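Local coordinates for protein five-membered-cyclitol-phosphate synthase (Streptomyces citricolor, PDB 6K96) that binds nicotinamide-adenine-dinucleotide on a Rossmann-type domain and belongs to the myo-inositol-1-phosphate synthase family, at residues F57-D62 with R121-E126; V127-L132 with D302-A307. All blocks are in the same frame, centred on the assembly; numbering follows the deposited sequence.

In the fold
Both contacts involve strands of the same parallel sheet, whose strand order 3-2-1-4-5-6 is that of a Rossmann fold. Their centres lie about 12 Å apart, and the chain runs directly from 121-126 into 127-132. Contact 1 is partly buried, in the middle of strand 55-62, where the turn after helix 111-122 packs against it. Contact 2 is fully buried, with helix 292-313 lying against strand 127-130. Contact 1 sets a valine and alanines against a partly exposed serine. Contact 2 joins only aliphatic side chains, apart from one valine methyl on a helix carbonyl. Both also reach NAD: D62 of contact 1 through its carboxylate, L132 of contact 2 through its carbonyl and its side chain.

Contact 1. Residues F57-D62 with R121-E126; sequences FVAAFD and RESKAE. With NAD (nicotinamide-adenine-dinucleotide), chain G.
In the Rossmann-type NAD-binding domain, V58 in the middle of strand 55-62 packs against S123 and A125 in the turn that follows helix 111-122. This turn leads on to strand 127-130 of the same sheet. Its sharp bend is a Schellman motif. K124 has a positive phi of 55°, and K124 N makes a weak hydrogen bond to R121 O.

V58 does most of the touching. With a chi1 of -68°, its CG2 lies between the backbone N and the carbonyl carbon and faces the turn. From there V58 CG2 meets S123 CB at 3.9 Å. The same methyl, V58 CG2, also reaches A125 CB at 3.9 Å, so one branch bridges two residues of the turn. V58 CB rests against S123 O at 3.8 Å. A59 adds a looser touch, with A59 CB 4.1 Å from S123 OG.

The serine hydroxyl is engaged within its own helix end, by a hydrogen bond to R119 O. The guanidinium of R119 in turn bonds to V58 O, so helix and strand are also joined by a polar link beside the methyl packing.

The C-terminal end of the strand serves the cofactor. D62 stands at the C-terminal end of this second strand, a common place in Rossmann folds for an acid that binds the adenosine ribose. Its two oxygens are also held by the backbone N atoms of V12 and H64. D62 OD1 accepts from NAD O2B at 2.8 Å, and D62 OD2 accepts from NAD O3B, also at 2.8 Å.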
ATOM      1  N   PHE B  57     -31.391 -22.149 -15.983  1.00 49.63           N
ATOM      2  CA  PHE B  57     -31.342 -21.195 -17.099  1.00 48.22           C
ATOM      3  C   PHE B  57     -32.190 -21.795 -18.215  1.00 50.33           C
ATOM      4  O   PHE B  57     -31.931 -22.946 -18.590  1.00 51.36           O
ATOM      5  CB  PHE B  57     -29.890 -20.978 -17.504  1.00 48.63           C
ATOM      6  CG  PHE B  57     -29.095 -20.232 -16.465  1.00 48.02           C
ATOM      7  CD1 PHE B  57     -28.580 -20.892 -15.359  1.00 47.23           C
ATOM      8  CD2 PHE B  57     -28.919 -18.857 -16.562  1.00 47.15           C
ATOM      9  CE1 PHE B  57     -27.905 -20.200 -14.372  1.00 46.08           C
ATOM     10  CE2 PHE B  57     -28.188 -18.178 -15.605  1.00 46.86           C
ATOM     11  CZ  PHE B  57     -27.688 -18.852 -14.510  1.00 46.29           C
ATOM     12  N   VAL B  58     -33.172 -21.056 -18.737  1.00 50.81           N
ATOM     13  CA  VAL B  58     -34.165 -21.624 -19.699  1.00 50.27           C
ATOM     14  C   VAL B  58     -34.075 -20.853 -21.018  1.00 50.71           C
ATOM     15  O   VAL B  58     -34.500 -21.375 -22.084  1.00 50.85           O
ATOM     16  CB  VAL B  58     -35.575 -21.598 -19.089  1.00 51.21           C
ATOM     17  CG1 VAL B  58     -35.658 -22.577 -17.915  1.00 51.55           C
ATOM     18  CG2 VAL B  58     -36.010 -20.192 -18.656  1.00 51.18           C
ATOM     19  N   ALA B  59     -33.468 -19.670 -20.961  1.00 49.65           N
ATOM     20  CA  ALA B  59     -33.554 -18.670 -22.044  1.00 47.97           C
ATOM     21  C   ALA B  59     -32.391 -17.694 -21.928  1.00 44.42           C
ATOM     22  O   ALA B  59     -32.042 -17.301 -20.805  1.00 42.37           O
ATOM     23  CB  ALA B  59     -34.907 -17.991 -21.967  1.00 47.76           C
ATOM     24  N   ALA B  60     -31.879 -17.287 -23.074  1.00 43.93           N
ATOM     25  CA  ALA B  60     -30.723 -16.385 -23.178  1.00 44.31           C
ATOM     26  C   ALA B  60     -30.812 -15.622 -24.495  1.00 45.39           C
ATOM     27  O   ALA B  60     -31.093 -16.257 -25.543  1.00 46.60           O
ATOM     28  CB  ALA B  60     -29.439 -17.175 -23.080  1.00 44.18           C
ATOM     29  N   PHE B  61     -30.535 -14.315 -24.410  1.00 45.08           N
ATOM     30  CA  PHE B  61     -30.624 -13.338 -25.515  1.00 44.03           C
ATOM     31  C   PHE B  61     -29.345 -12.489 -25.554  1.00 44.77           C
ATOM     32  O   PHE B  61     -28.989 -11.866 -24.528  1.00 44.29           O
ATOM     33  CB  PHE B  61     -31.886 -12.512 -25.290  1.00 43.23           C
ATOM     34  CG  PHE B  61     -33.144 -13.336 -25.169  1.00 42.29           C
ATOM     35  CD1 PHE B  61     -33.694 -13.968 -26.271  1.00 42.63           C
ATOM     36  CD2 PHE B  61     -33.801 -13.448 -23.962  1.00 41.47           C
ATOM     37  CE1 PHE B  61     -34.848 -14.727 -26.150  1.00 42.82           C
ATOM     38  CE2 PHE B  61     -34.952 -14.208 -23.846  1.00 41.69           C
ATOM     39  CZ  PHE B  61     -35.474 -14.850 -24.933  1.00 41.98           C
ATOM     40  N   ASP B  62     -28.680 -12.445 -26.712  1.00 45.40           N
ATOM     41  CA  ASP B  62     -27.431 -11.670 -26.970  1.00 44.61           C
ATOM     42  C   ASP B  62     -27.421 -11.207 -28.434  1.00 45.84           C
ATOM     43  O   ASP B  62     -28.367 -11.597 -29.184  1.00 46.14           O
ATOM     44  CB  ASP B  62     -26.187 -12.519 -26.684  1.00 43.67           C
ATOM     45  CG  ASP B  62     -25.089 -11.764 -25.953  1.00 43.57           C
ATOM     46  OD1 ASP B  62     -24.353 -10.998 -26.617  1.00 42.17           O
ATOM     47  OD2 ASP B  62     -24.984 -11.936 -24.704  1.00 43.60           O
ATOM     48  N   ARG B 121     -42.631 -17.061 -22.716  1.00 65.97           N
ATOM     49  CA  ARG B 121     -43.876 -17.840 -22.457  1.00 69.94           C
ATOM     50  C   ARG B 121     -43.570 -19.347 -22.590  1.00 71.01           C
ATOM     51  O   ARG B 121     -44.031 -20.126 -21.719  1.00 69.92           O
ATOM     52  CB  ARG B 121     -45.012 -17.332 -23.353  1.00 71.72           C
ATOM     53  CG  ARG B 121     -46.372 -17.981 -23.100  1.00 74.80           C
ATOM     54  CD  ARG B 121     -46.520 -19.342 -23.783  1.00 77.64           C
ATOM     55  NE  ARG B 121     -47.856 -19.663 -24.301  1.00 78.64           N
ATOM     56  CZ  ARG B 121     -48.130 -20.603 -25.213  1.00 78.25           C
ATOM     57  NH1 ARG B 121     -47.165 -21.334 -25.756  1.00 76.09           N
ATOM     58  NH2 ARG B 121     -49.384 -20.799 -25.586  1.00 78.47           N
ATOM     59  N   GLU B 122     -42.805 -19.736 -23.613  1.00 72.82           N
ATOM     60  CA  GLU B 122     -42.566 -21.154 -24.003  1.00 77.47           C
ATOM     61  C   GLU B 122     -41.619 -21.806 -22.992  1.00 75.77           C
ATOM     62  O   GLU B 122     -41.879 -22.966 -22.599  1.00 73.86           O
ATOM     63  CB  GLU B 122     -42.011 -21.239 -25.435  1.00 82.25           C
ATOM     64  CG  GLU B 122     -41.183 -22.498 -25.712  1.00 85.97           C
ATOM     65  CD  GLU B 122     -40.153 -22.379 -26.836  1.00 90.73           C
ATOM     66  OE1 GLU B 122     -38.963 -22.756 -26.605  1.00 88.86           O
ATOM     67  OE2 GLU B 122     -40.534 -21.907 -27.946  1.00 90.11           O
ATOM     68  N   SER B 123     -40.558 -21.084 -22.607  1.00 75.01           N
ATOM     69  CA  SER B 123     -39.526 -21.524 -21.634  1.00 72.28           C
ATOM     70  C   SER B 123     -40.079 -21.502 -20.218  1.00 69.88           C
ATOM     71  O   SER B 123     -39.360 -21.938 -19.323  1.00 70.00           O
ATOM     72  CB  SER B 123     -38.310 -20.659 -21.718  1.00 73.40           C
ATOM     73  OG  SER B 123     -38.082 -20.280 -23.069  1.00 75.79           O
ATOM     74  N   LYS B 124     -41.293 -20.997 -20.030  1.00 70.27           N
ATOM     75  CA  LYS B 124     -41.947 -20.937 -18.700  1.00 71.93           C
ATOM     76  C   LYS B 124     -41.013 -20.209 -17.727  1.00 68.27           C
ATOM     77  O   LYS B 124     -40.999 -20.561 -16.539  1.00 65.68           O
ATOM     78  CB  LYS B 124     -42.310 -22.339 -18.186  1.00 72.05           C
ATOM     79  CG  LYS B 124     -43.065 -22.335 -16.853  1.00 73.28           C
ATOM     80  CD  LYS B 124     -44.267 -23.288 -16.728  1.00 75.60           C
ATOM     81  CE  LYS B 124     -44.961 -23.201 -15.379  1.00 74.78           C
ATOM     82  NZ  LYS B 124     -44.303 -24.066 -14.371  1.00 74.74           N
ATOM     83  N   ALA B 125     -40.274 -19.214 -18.213  1.00 64.16           N
ATOM     84  CA  ALA B 125     -39.395 -18.378 -17.374  1.00 61.63           C
ATOM     85  C   ALA B 125     -40.238 -17.696 -16.288  1.00 58.11           C
ATOM     86  O   ALA B 125     -41.457 -17.494 -16.479  1.00 59.50           O
ATOM     87  CB  ALA B 125     -38.662 -17.388 -18.248  1.00 63.62           C
ATOM     88  N   GLU B 126     -39.617 -17.432 -15.149  1.00 55.29           N
ATOM     89  CA  GLU B 126     -40.276 -16.776 -14.000  1.00 53.78           C
ATOM     90  C   GLU B 126     -39.694 -15.382 -13.861  1.00 51.95           C
ATOM     91  O   GLU B 126     -40.443 -14.455 -13.469  1.00 54.94           O
ATOM     92  CB  GLU B 126     -40.025 -17.536 -12.707  1.00 54.77           C
ATOM     93  CG  GLU B 126     -40.799 -18.828 -12.568  1.00 57.14           C
ATOM     94  CD  GLU B 126     -40.700 -19.410 -11.159  1.00 59.02           C
ATOM     95  OE1 GLU B 126     -39.707 -20.148 -10.880  1.00 61.92           O
ATOM     96  OE2 GLU B 126     -41.588 -19.122 -10.336  1.00 59.42           O
TER
HETATM   97  PA  NAD G 400     -20.888  -7.594 -20.046  1.00 29.78           P
HETATM   98  O1A NAD G 400     -20.353  -6.539 -20.935  1.00 29.76           O
HETATM   99  O2A NAD G 400     -19.914  -8.672 -19.658  1.00 30.34           O
HETATM  100  O5B NAD G 400     -22.250  -8.233 -20.521  1.00 30.93           O
HETATM  101  C5B NAD G 400     -22.946  -7.482 -21.543  1.00 33.59           C
HETATM  102  C4B NAD G 400     -23.603  -8.446 -22.495  1.00 35.21           C
HETATM  103  O4B NAD G 400     -24.743  -7.852 -23.203  1.00 36.59           O
HETATM  104  C3B NAD G 400     -22.657  -8.940 -23.594  1.00 36.05           C
HETATM  105  O3B NAD G 400     -22.846 -10.341 -23.752  1.00 36.05           O
HETATM  106  C2B NAD G 400     -23.178  -8.196 -24.821  1.00 37.11           C
HETATM  107  O2B NAD G 400     -22.645  -8.895 -25.909  1.00 37.92           O
HETATM  108  C1B NAD G 400     -24.680  -8.318 -24.543  1.00 37.63           C
HETATM  109  N9A NAD G 400     -25.582  -7.505 -25.334  1.00 39.08           N
HETATM  110  C8A NAD G 400     -25.254  -6.284 -25.872  1.00 40.23           C
HETATM  111  N7A NAD G 400     -26.266  -5.693 -26.463  1.00 41.35           N
HETATM  112  C5A NAD G 400     -27.340  -6.557 -26.280  1.00 40.54           C
HETATM  113  C6A NAD G 400     -28.689  -6.470 -26.680  1.00 41.38           C
HETATM  114  N6A NAD G 400     -29.179  -5.423 -27.335  1.00 40.98           N
HETATM  115  N1A NAD G 400     -29.526  -7.477 -26.309  1.00 42.21           N
HETATM  116  C2A NAD G 400     -28.993  -8.517 -25.642  1.00 41.28           C
HETATM  117  N3A NAD G 400     -27.740  -8.706 -25.234  1.00 40.11           N
HETATM  118  C4A NAD G 400     -26.941  -7.677 -25.574  1.00 40.05           C
HETATM  119  O3  NAD G 400     -21.385  -6.879 -18.719  1.00 28.66           O
HETATM  120  PN  NAD G 400     -21.401  -7.424 -17.206  1.00 27.10           P
HETATM  121  O1N NAD G 400     -22.111  -8.723 -17.205  1.00 27.10           O
HETATM  122  O2N NAD G 400     -19.985  -7.241 -16.752  1.00 27.21           O
HETATM  123  O5D NAD G 400     -22.352  -6.321 -16.512  1.00 27.40           O
HETATM  124  C5D NAD G 400     -23.743  -6.200 -17.021  1.00 27.59           C
HETATM  125  C4D NAD G 400     -24.347  -4.921 -16.521  1.00 27.48           C
HETATM  126  O4D NAD G 400     -24.465  -4.914 -15.080  1.00 26.98           O
HETATM  127  C3D NAD G 400     -23.519  -3.683 -16.897  1.00 27.60           C
HETATM  128  O3D NAD G 400     -24.427  -2.645 -17.198  1.00 28.24           O
HETATM  129  C2D NAD G 400     -22.860  -3.303 -15.574  1.00 27.35           C
HETATM  130  O2D NAD G 400     -22.574  -1.931 -15.377  1.00 27.16           O
HETATM  131  C1D NAD G 400     -23.964  -3.666 -14.582  1.00 27.20           C
HETATM  132  N1N NAD G 400     -23.395  -3.746 -13.202  1.00 26.92           N
HETATM  133  C2N NAD G 400     -22.217  -4.534 -12.977  1.00 26.96           C
HETATM  134  C3N NAD G 400     -21.539  -4.494 -11.769  1.00 26.33           C
HETATM  135  C7N NAD G 400     -20.325  -5.389 -11.597  1.00 26.37           C
HETATM  136  O7N NAD G 400     -20.046  -6.207 -12.464  1.00 26.14           O
HETATM  137  N7N NAD G 400     -19.588  -5.242 -10.499  1.00 26.09           N
HETATM  138  C4N NAD G 400     -22.024  -3.627 -10.791  1.00 26.22           C
HETATM  139  C5N NAD G 400     -23.256  -3.007 -10.956  1.00 26.46           C
HETATM  140  C6N NAD G 400     -23.880  -3.007 -12.190  1.00 26.73           C

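Contact 2. Residues V127-L132 with D302-A307; sequences VLLYSL and DLIRIA. With NAD (nicotinamide-adenine-dinucleotide), chain G.
V127 and L129 of strand 127-130 meet I304 and A307 of helix 292-313 on one buried face of the parallel sheet. The local axes come within 9.1 Å, and the helix segment runs at 151° to the strand, close to antiparallel.

The pairing follows from the repeats of the two elements. Alternate strand residues V127 and L129 point toward the helix. I304 and A307, three residues apart, lie on the helix face turned to the strand. V127 is the main bump on the strand. Its forked end sits over the small side chain of A307, with V127 CG2 3.8 Å and V127 CG1 4.1 Å from A307 CB. The short alanine leaves room for both methyls. V127 CG2 also rests on the helix backbone, 3.8 Å from I304 O.

I304 is the bump on the helix. The V127 and I304 side chains cross at about a right angle. I304 CG2 lies anti to the carbonyl carbon and makes the contact, 4.2 Å from V127 CG1. The same methyl, I304 CG2, touches L129 CD1 at 4.2 Å. It thus fits the step between the two strand side chains. L7 of the neighbouring strand 5-10 packs on both V127 and I304 and continues this surface.

L128 points away, to the other face of the sheet. On the far side of the helix, D302 forms a salt bridge with R44.

Beyond the strand, the chain turns to NAD. L132 O accepts a hydrogen bond from NAD O3D at 2.9 Å. The forked end of L132 lies over a face of the adenine, with L132 CD2 3.4 Å from NAD C6A. A cofactor held just past the C-terminal end of a parallel strand, with helices packed on the sheet, is typical of the Rossmann fold.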
ATOM      1  N   VAL B 127     -38.413 -15.258 -14.193  1.00 47.81           N
ATOM      2  CA  VAL B 127     -37.613 -14.022 -14.001  1.00 44.33           C
ATOM      3  C   VAL B 127     -36.854 -13.793 -15.297  1.00 42.29           C
ATOM      4  O   VAL B 127     -36.207 -14.739 -15.791  1.00 42.53           O
ATOM      5  CB  VAL B 127     -36.645 -14.164 -12.810  1.00 44.08           C
ATOM      6  CG1 VAL B 127     -35.810 -12.911 -12.628  1.00 44.21           C
ATOM      7  CG2 VAL B 127     -37.349 -14.522 -11.509  1.00 43.75           C
ATOM      8  N   LEU B 128     -36.891 -12.574 -15.806  1.00 40.72           N
ATOM      9  CA  LEU B 128     -35.954 -12.138 -16.859  1.00 39.09           C
ATOM     10  C   LEU B 128     -34.942 -11.210 -16.197  1.00 38.28           C
ATOM     11  O   LEU B 128     -35.367 -10.225 -15.600  1.00 38.85           O
ATOM     12  CB  LEU B 128     -36.699 -11.434 -17.986  1.00 39.02           C
ATOM     13  CG  LEU B 128     -35.744 -10.870 -19.035  1.00 38.41           C
ATOM     14  CD1 LEU B 128     -35.084 -11.973 -19.802  1.00 38.16           C
ATOM     15  CD2 LEU B 128     -36.433  -9.938 -19.972  1.00 38.76           C
ATOM     16  N   LEU B 129     -33.665 -11.588 -16.225  1.00 38.01           N
ATOM     17  CA  LEU B 129     -32.516 -10.780 -15.742  1.00 37.57           C
ATOM     18  C   LEU B 129     -31.970  -9.933 -16.902  1.00 37.59           C
ATOM     19  O   LEU B 129     -31.376 -10.483 -17.881  1.00 38.71           O
ATOM     20  CB  LEU B 129     -31.434 -11.719 -15.192  1.00 38.01           C
ATOM     21  CG  LEU B 129     -30.184 -11.031 -14.643  1.00 37.32           C
ATOM     22  CD1 LEU B 129     -30.527 -10.157 -13.445  1.00 37.06           C
ATOM     23  CD2 LEU B 129     -29.129 -12.061 -14.293  1.00 37.89           C
ATOM     24  N   TYR B 130     -32.134  -8.625 -16.789  1.00 36.14           N
ATOM     25  CA  TYR B 130     -31.611  -7.662 -17.761  1.00 35.54           C
ATOM     26  C   TYR B 130     -30.172  -7.341 -17.414  1.00 34.93           C
ATOM     27  O   TYR B 130     -29.941  -6.654 -16.387  1.00 36.16           O
ATOM     28  CB  TYR B 130     -32.481  -6.406 -17.737  1.00 35.64           C
ATOM     29  CG  TYR B 130     -32.010  -5.323 -18.673  1.00 35.22           C
ATOM     30  CD1 TYR B 130     -32.226  -5.435 -20.039  1.00 35.54           C
ATOM     31  CD2 TYR B 130     -31.331  -4.209 -18.205  1.00 34.92           C
ATOM     32  CE1 TYR B 130     -31.815  -4.441 -20.920  1.00 35.82           C
ATOM     33  CE2 TYR B 130     -30.896  -3.219 -19.079  1.00 35.74           C
ATOM     34  CZ  TYR B 130     -31.157  -3.322 -20.439  1.00 35.62           C
ATOM     35  OH  TYR B 130     -30.764  -2.338 -21.298  1.00 35.54           O
ATOM     36  N   SER B 131     -29.230  -7.768 -18.224  1.00 34.49           N
ATOM     37  CA  SER B 131     -27.802  -7.656 -17.833  1.00 34.95           C
ATOM     38  C   SER B 131     -26.979  -7.160 -19.018  1.00 34.19           C
ATOM     39  O   SER B 131     -25.842  -7.636 -19.206  1.00 35.49           O
ATOM     40  CB  SER B 131     -27.280  -8.966 -17.306  1.00 36.27           C
ATOM     41  OG  SER B 131     -26.222  -8.753 -16.358  1.00 38.66           O
ATOM     42  N   LEU B 132     -27.514  -6.184 -19.732  1.00 32.68           N
ATOM     43  CA  LEU B 132     -26.879  -5.543 -20.909  1.00 32.05           C
ATOM     44  C   LEU B 132     -25.900  -4.478 -20.440  1.00 30.28           C
ATOM     45  O   LEU B 132     -25.888  -4.079 -19.278  1.00 28.70           O
ATOM     46  CB  LEU B 132     -27.969  -4.884 -21.777  1.00 33.23           C
ATOM     47  CG  LEU B 132     -28.592  -5.745 -22.880  1.00 34.08           C
ATOM     48  CD1 LEU B 132     -29.419  -6.844 -22.249  1.00 34.59           C
ATOM     49  CD2 LEU B 132     -29.464  -4.915 -23.786  1.00 34.79           C
ATOM     50  N   ASP B 302     -29.474 -12.599  -4.697  1.00 38.69           N
ATOM     51  CA  ASP B 302     -30.477 -11.976  -3.795  1.00 40.05           C
ATOM     52  C   ASP B 302     -31.694 -11.543  -4.653  1.00 39.87           C
ATOM     53  O   ASP B 302     -32.750 -12.143  -4.501  1.00 39.08           O
ATOM     54  CB  ASP B 302     -29.805 -10.803  -3.060  1.00 41.63           C
ATOM     55  CG  ASP B 302     -29.368 -11.110  -1.640  1.00 45.25           C
ATOM     56  OD1 ASP B 302     -30.227 -11.012  -0.767  1.00 50.91           O
ATOM     57  OD2 ASP B 302     -28.167 -11.421  -1.395  1.00 48.98           O
ATOM     58  N   LEU B 303     -31.514 -10.601  -5.592  1.00 39.00           N
ATOM     59  CA  LEU B 303     -32.615  -9.984  -6.375  1.00 39.67           C
ATOM     60  C   LEU B 303     -33.410 -11.052  -7.152  1.00 38.82           C
ATOM     61  O   LEU B 303     -34.637 -10.951  -7.163  1.00 38.60           O
ATOM     62  CB  LEU B 303     -32.046  -8.924  -7.335  1.00 39.68           C
ATOM     63  CG  LEU B 303     -31.385  -7.718  -6.682  1.00 39.13           C
ATOM     64  CD1 LEU B 303     -30.967  -6.735  -7.744  1.00 39.48           C
ATOM     65  CD2 LEU B 303     -32.298  -7.043  -5.681  1.00 39.73           C
ATOM     66  N   ILE B 304     -32.764 -12.000  -7.827  1.00 37.91           N
ATOM     67  CA  ILE B 304     -33.529 -12.966  -8.669  1.00 39.69           C
ATOM     68  C   ILE B 304     -34.400 -13.834  -7.768  1.00 41.20           C
ATOM     69  O   ILE B 304     -35.469 -14.267  -8.223  1.00 42.53           O
ATOM     70  CB  ILE B 304     -32.683 -13.845  -9.596  1.00 39.35           C
ATOM     71  CG1 ILE B 304     -31.634 -14.633  -8.816  1.00 40.16           C
ATOM     72  CG2 ILE B 304     -32.101 -13.019 -10.726  1.00 38.48           C
ATOM     73  CD1 ILE B 304     -30.715 -15.417  -9.703  1.00 40.83           C
ATOM     74  N   ARG B 305     -33.961 -14.115  -6.546  1.00 42.69           N
ATOM     75  CA  ARG B 305     -34.769 -14.953  -5.631  1.00 44.13           C
ATOM     76  C   ARG B 305     -35.862 -14.054  -5.048  1.00 44.33           C
ATOM     77  O   ARG B 305     -36.983 -14.584  -4.793  1.00 44.97           O
ATOM     78  CB  ARG B 305     -33.946 -15.597  -4.515  1.00 44.41           C
ATOM     79  CG  ARG B 305     -33.083 -16.783  -4.917  1.00 45.29           C
ATOM     80  CD  ARG B 305     -31.689 -16.700  -4.302  1.00 44.71           C
ATOM     81  NE  ARG B 305     -31.498 -17.141  -2.931  1.00 45.43           N
ATOM     82  CZ  ARG B 305     -30.569 -16.675  -2.081  1.00 44.84           C
ATOM     83  NH1 ARG B 305     -29.717 -15.724  -2.404  1.00 44.43           N
ATOM     84  NH2 ARG B 305     -30.475 -17.173  -0.878  1.00 45.56           N
ATOM     85  N   ILE B 306     -35.572 -12.764  -4.822  1.00 42.57           N
ATOM     86  CA  ILE B 306     -36.609 -11.848  -4.285  1.00 41.82           C
ATOM     87  C   ILE B 306     -37.724 -11.829  -5.318  1.00 41.08           C
ATOM     88  O   ILE B 306     -38.895 -11.986  -4.931  1.00 41.65           O
ATOM     89  CB  ILE B 306     -36.085 -10.453  -3.946  1.00 41.66           C
ATOM     90  CG1 ILE B 306     -34.977 -10.464  -2.901  1.00 42.57           C
ATOM     91  CG2 ILE B 306     -37.240  -9.602  -3.455  1.00 43.39           C
ATOM     92  CD1 ILE B 306     -34.202  -9.152  -2.851  1.00 42.88           C
ATOM     93  N   ALA B 307     -37.319 -11.746  -6.584  1.00 40.79           N
ATOM     94  CA  ALA B 307     -38.166 -11.745  -7.798  1.00 39.71           C
ATOM     95  C   ALA B 307     -39.061 -12.980  -7.825  1.00 39.96           C
ATOM     96  O   ALA B 307     -40.295 -12.819  -7.734  1.00 40.97           O
ATOM     97  CB  ALA B 307     -37.281 -11.693  -9.021  1.00 39.63           C
TER
HETATM   98  PA  NAD G 400     -20.888  -7.594 -20.046  1.00 29.78           P
HETATM   99  O1A NAD G 400     -20.353  -6.539 -20.935  1.00 29.76           O
HETATM  100  O2A NAD G 400     -19.914  -8.672 -19.658  1.00 30.34           O
HETATM  101  O5B NAD G 400     -22.250  -8.233 -20.521  1.00 30.93           O
HETATM  102  C5B NAD G 400     -22.946  -7.482 -21.543  1.00 33.59           C
HETATM  103  C4B NAD G 400     -23.603  -8.446 -22.495  1.00 35.21           C
HETATM  104  O4B NAD G 400     -24.743  -7.852 -23.203  1.00 36.59           O
HETATM  105  C3B NAD G 400     -22.657  -8.940 -23.594  1.00 36.05           C
HETATM  106  O3B NAD G 400     -22.846 -10.341 -23.752  1.00 36.05           O
HETATM  107  C2B NAD G 400     -23.178  -8.196 -24.821  1.00 37.11           C
HETATM  108  O2B NAD G 400     -22.645  -8.895 -25.909  1.00 37.92           O
HETATM  109  C1B NAD G 400     -24.680  -8.318 -24.543  1.00 37.63           C
HETATM  110  N9A NAD G 400     -25.582  -7.505 -25.334  1.00 39.08           N
HETATM  111  C8A NAD G 400     -25.254  -6.284 -25.872  1.00 40.23           C
HETATM  112  N7A NAD G 400     -26.266  -5.693 -26.463  1.00 41.35           N
HETATM  113  C5A NAD G 400     -27.340  -6.557 -26.280  1.00 40.54           C
HETATM  114  C6A NAD G 400     -28.689  -6.470 -26.680  1.00 41.38           C
HETATM  115  N6A NAD G 400     -29.179  -5.423 -27.335  1.00 40.98           N
HETATM  116  N1A NAD G 400     -29.526  -7.477 -26.309  1.00 42.21           N
HETATM  117  C2A NAD G 400     -28.993  -8.517 -25.642  1.00 41.28           C
HETATM  118  N3A NAD G 400     -27.740  -8.706 -25.234  1.00 40.11           N
HETATM  119  C4A NAD G 400     -26.941  -7.677 -25.574  1.00 40.05           C
HETATM  120  O3  NAD G 400     -21.385  -6.879 -18.719  1.00 28.66           O
HETATM  121  PN  NAD G 400     -21.401  -7.424 -17.206  1.00 27.10           P
HETATM  122  O1N NAD G 400     -22.111  -8.723 -17.205  1.00 27.10           O
HETATM  123  O2N NAD G 400     -19.985  -7.241 -16.752  1.00 27.21           O
HETATM  124  O5D NAD G 400     -22.352  -6.321 -16.512  1.00 27.40           O
HETATM  125  C5D NAD G 400     -23.743  -6.200 -17.021  1.00 27.59           C
HETATM  126  C4D NAD G 400     -24.347  -4.921 -16.521  1.00 27.48           C
HETATM  127  O4D NAD G 400     -24.465  -4.914 -15.080  1.00 26.98           O
HETATM  128  C3D NAD G 400     -23.519  -3.683 -16.897  1.00 27.60           C
HETATM  129  O3D NAD G 400     -24.427  -2.645 -17.198  1.00 28.24           O
HETATM  130  C2D NAD G 400     -22.860  -3.303 -15.574  1.00 27.35           C
HETATM  131  O2D NAD G 400     -22.574  -1.931 -15.377  1.00 27.16           O
HETATM  132  C1D NAD G 400     -23.964  -3.666 -14.582  1.00 27.20           C
HETATM  133  N1N NAD G 400     -23.395  -3.746 -13.202  1.00 26.92           N
HETATM  134  C2N NAD G 400     -22.217  -4.534 -12.977  1.00 26.96           C
HETATM  135  C3N NAD G 400     -21.539  -4.494 -11.769  1.00 26.33           C
HETATM  136  C7N NAD G 400     -20.325  -5.389 -11.597  1.00 26.37           C
HETATM  137  O7N NAD G 400     -20.046  -6.207 -12.464  1.00 26.14           O
HETATM  138  N7N NAD G 400     -19.588  -5.242 -10.499  1.00 26.09           N
HETATM  139  C4N NAD G 400     -22.024  -3.627 -10.791  1.00 26.22           C
HETATM  140  C5N NAD G 400     -23.256  -3.007 -10.956  1.00 26.46           C
HETATM  141  C6N NAD G 400     -23.880  -3.007 -12.190  1.00 26.73           C